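Local coordinates for glycine betaine, L-proline ABC transporter, glycine/betaine/L-proline-binding protein (ProX) (Borrelia burgdorferi, PDB 3TMG), which binds glycine betaine and probably serves as the substrate-binding component of an ABC transporter for it, at residues L35-E40 and N255-V260. Numbering follows the deposited sequence.
Sequences LKVVFE and NAVEFV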
# COMPACT_ATOMS: atom_id res chain seq x y z
N LEU A 35 1.20 -13.37 -4.43
CA LEU A 35 0.05 -13.99 -5.08
C LEU A 35 0.35 -14.49 -6.50
O LEU A 35 -0.14 -15.54 -6.94
CB LEU A 35 -1.18 -13.10 -5.03
CG LEU A 35 -1.89 -13.05 -3.66
CD1 LEU A 35 -3.23 -12.33 -3.79
CD2 LEU A 35 -2.15 -14.42 -3.02
N LYS A 36 1.22 -13.76 -7.21
CA LYS A 36 1.65 -14.25 -8.50
C LYS A 36 2.27 -15.67 -8.37
O LYS A 36 1.97 -16.57 -9.15
CB LYS A 36 2.66 -13.27 -9.10
CG LYS A 36 3.09 -13.70 -10.50
CD LYS A 36 4.01 -12.61 -11.04
CE LYS A 36 5.08 -13.27 -11.84
NZ LYS A 36 4.91 -12.87 -13.24
N VAL A 37 3.17 -15.83 -7.41
CA VAL A 37 3.83 -17.12 -7.14
C VAL A 37 2.82 -18.21 -6.76
O VAL A 37 2.86 -19.32 -7.28
CB VAL A 37 4.94 -16.95 -6.07
CG1 VAL A 37 5.51 -18.31 -5.66
CG2 VAL A 37 6.06 -16.07 -6.65
N VAL A 38 1.89 -17.87 -5.87
CA VAL A 38 0.81 -18.79 -5.48
C VAL A 38 -0.00 -19.28 -6.70
O VAL A 38 -0.15 -20.51 -6.90
CB VAL A 38 -0.09 -18.12 -4.44
CG1 VAL A 38 -1.30 -18.99 -4.16
CG2 VAL A 38 0.70 -17.84 -3.17
N PHE A 39 -0.47 -18.34 -7.54
CA PHE A 39 -1.22 -18.71 -8.75
C PHE A 39 -0.38 -19.54 -9.75
O PHE A 39 -0.88 -20.49 -10.36
CB PHE A 39 -1.83 -17.50 -9.44
CG PHE A 39 -3.07 -16.99 -8.79
CD1 PHE A 39 -4.18 -17.81 -8.62
CD2 PHE A 39 -3.17 -15.66 -8.38
CE1 PHE A 39 -5.35 -17.32 -8.02
CE2 PHE A 39 -4.32 -15.17 -7.79
CZ PHE A 39 -5.42 -16.00 -7.61
N GLU A 40 0.89 -19.19 -9.92
CA GLU A 40 1.78 -20.01 -10.74
C GLU A 40 1.87 -21.45 -10.26
O GLU A 40 1.81 -22.38 -11.09
CB GLU A 40 3.18 -19.42 -10.84
CG GLU A 40 3.23 -18.15 -11.67
CD GLU A 40 4.59 -17.44 -11.62
OE1 GLU A 40 5.45 -17.77 -10.77
OE2 GLU A 40 4.80 -16.54 -12.45
N ASN A 255 12.22 -13.06 -4.29
CA ASN A 255 11.93 -13.04 -2.84
C ASN A 255 10.52 -13.51 -2.51
O ASN A 255 10.32 -14.16 -1.47
CB ASN A 255 12.18 -11.65 -2.24
CG ASN A 255 13.65 -11.29 -2.26
OD1 ASN A 255 14.50 -12.17 -2.45
ND2 ASN A 255 13.95 -10.01 -2.13
N ALA A 256 9.58 -13.29 -3.43
CA ALA A 256 8.23 -13.90 -3.29
C ALA A 256 8.28 -15.43 -3.43
O ALA A 256 7.55 -16.15 -2.71
CB ALA A 256 7.25 -13.28 -4.30
N VAL A 257 9.06 -15.94 -4.39
CA VAL A 257 9.23 -17.37 -4.51
C VAL A 257 9.74 -17.95 -3.17
O VAL A 257 9.17 -18.92 -2.66
CB VAL A 257 10.16 -17.74 -5.69
CG1 VAL A 257 10.51 -19.23 -5.65
CG2 VAL A 257 9.50 -17.36 -7.00
N GLU A 258 10.81 -17.36 -2.63
CA GLU A 258 11.34 -17.76 -1.30
C GLU A 258 10.28 -17.66 -0.18
O GLU A 258 10.15 -18.58 0.63
CB GLU A 258 12.59 -16.95 -0.90
CG GLU A 258 13.74 -17.05 -1.88
CD GLU A 258 14.96 -16.23 -1.44
OE1 GLU A 258 15.20 -16.15 -0.21
OE2 GLU A 258 15.65 -15.66 -2.32
N PHE A 259 9.54 -16.56 -0.15
CA PHE A 259 8.47 -16.37 0.87
C PHE A 259 7.46 -17.53 0.86
O PHE A 259 7.11 -18.09 1.91
CB PHE A 259 7.73 -15.05 0.64
CG PHE A 259 6.60 -14.84 1.58
CD1 PHE A 259 5.35 -15.36 1.31
CD2 PHE A 259 6.78 -14.08 2.73
CE1 PHE A 259 4.29 -15.20 2.22
CE2 PHE A 259 5.71 -13.86 3.61
CZ PHE A 259 4.46 -14.43 3.36
N VAL A 260 7.03 -17.91 -0.33
CA VAL A 260 6.04 -18.99 -0.49
C VAL A 260 6.59 -20.36 -0.03
O VAL A 260 5.88 -21.13 0.62
CB VAL A 260 5.49 -19.01 -1.95
CG1 VAL A 260 4.70 -20.30 -2.24
CG2 VAL A 260 4.60 -17.79 -2.19
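Val37 meets Ala256, Val257 and Val260 through methyl groups, with no ring, amide or carboxylate at the interface; the flat groups sit around this methyl contact. The ring of Phe39 packs on Val18 and Ile20 of strand 16-22 and meets the ring of Tyr44 with planes at about 60°, while Phe259 packs against Leu237 of helix 235-247 and Val34 of helix 26-41. This is a lobe of a type II periplasmic binding protein: helix 26-41 is the connecting helix of the beta-alpha-beta unit formed with parallel strands 16-22 and 44-50, and helix 252-262 lies on its outer side. The two helix segments cross at -64°, their axes 8.9 Å apart at the closest.

Val37 does most of the work, its side chain wedged among three residues on two successive turns of the other helix. At chi1 173° CG1 stands opposite the backbone N and faces Val260, while CG2, beside that N, faces Ala256 and Val257. CG2 lies 3.8 Å from Ala256 CB and also reaches Val257 CG2 at 3.7 Å, the two valine side chains crossing nearly at right angles. Val257 is exposed and lies on the solvent side of the seam. At the buried end, Val38 CG2 comes to 4.0 Å from Val260 CG2, and Phe279, near the C-terminus, touches both of these valines.

A polar link lies at the seam's margin: Glu40 OE1 is hydrogen-bonded to Tyr253 OH, tying helix 26-41 to the start of helix 252-262. The other carboxylate oxygen, Glu40 OE2, has Lys36 NZ one turn back at 3.8 Å, a long ion pair. In the apolar centre, the side chains of Val37 and Val260 run alongside one another in opposite senses, which brings Val37 CG1 to 3.6 Å from Val260 CG2.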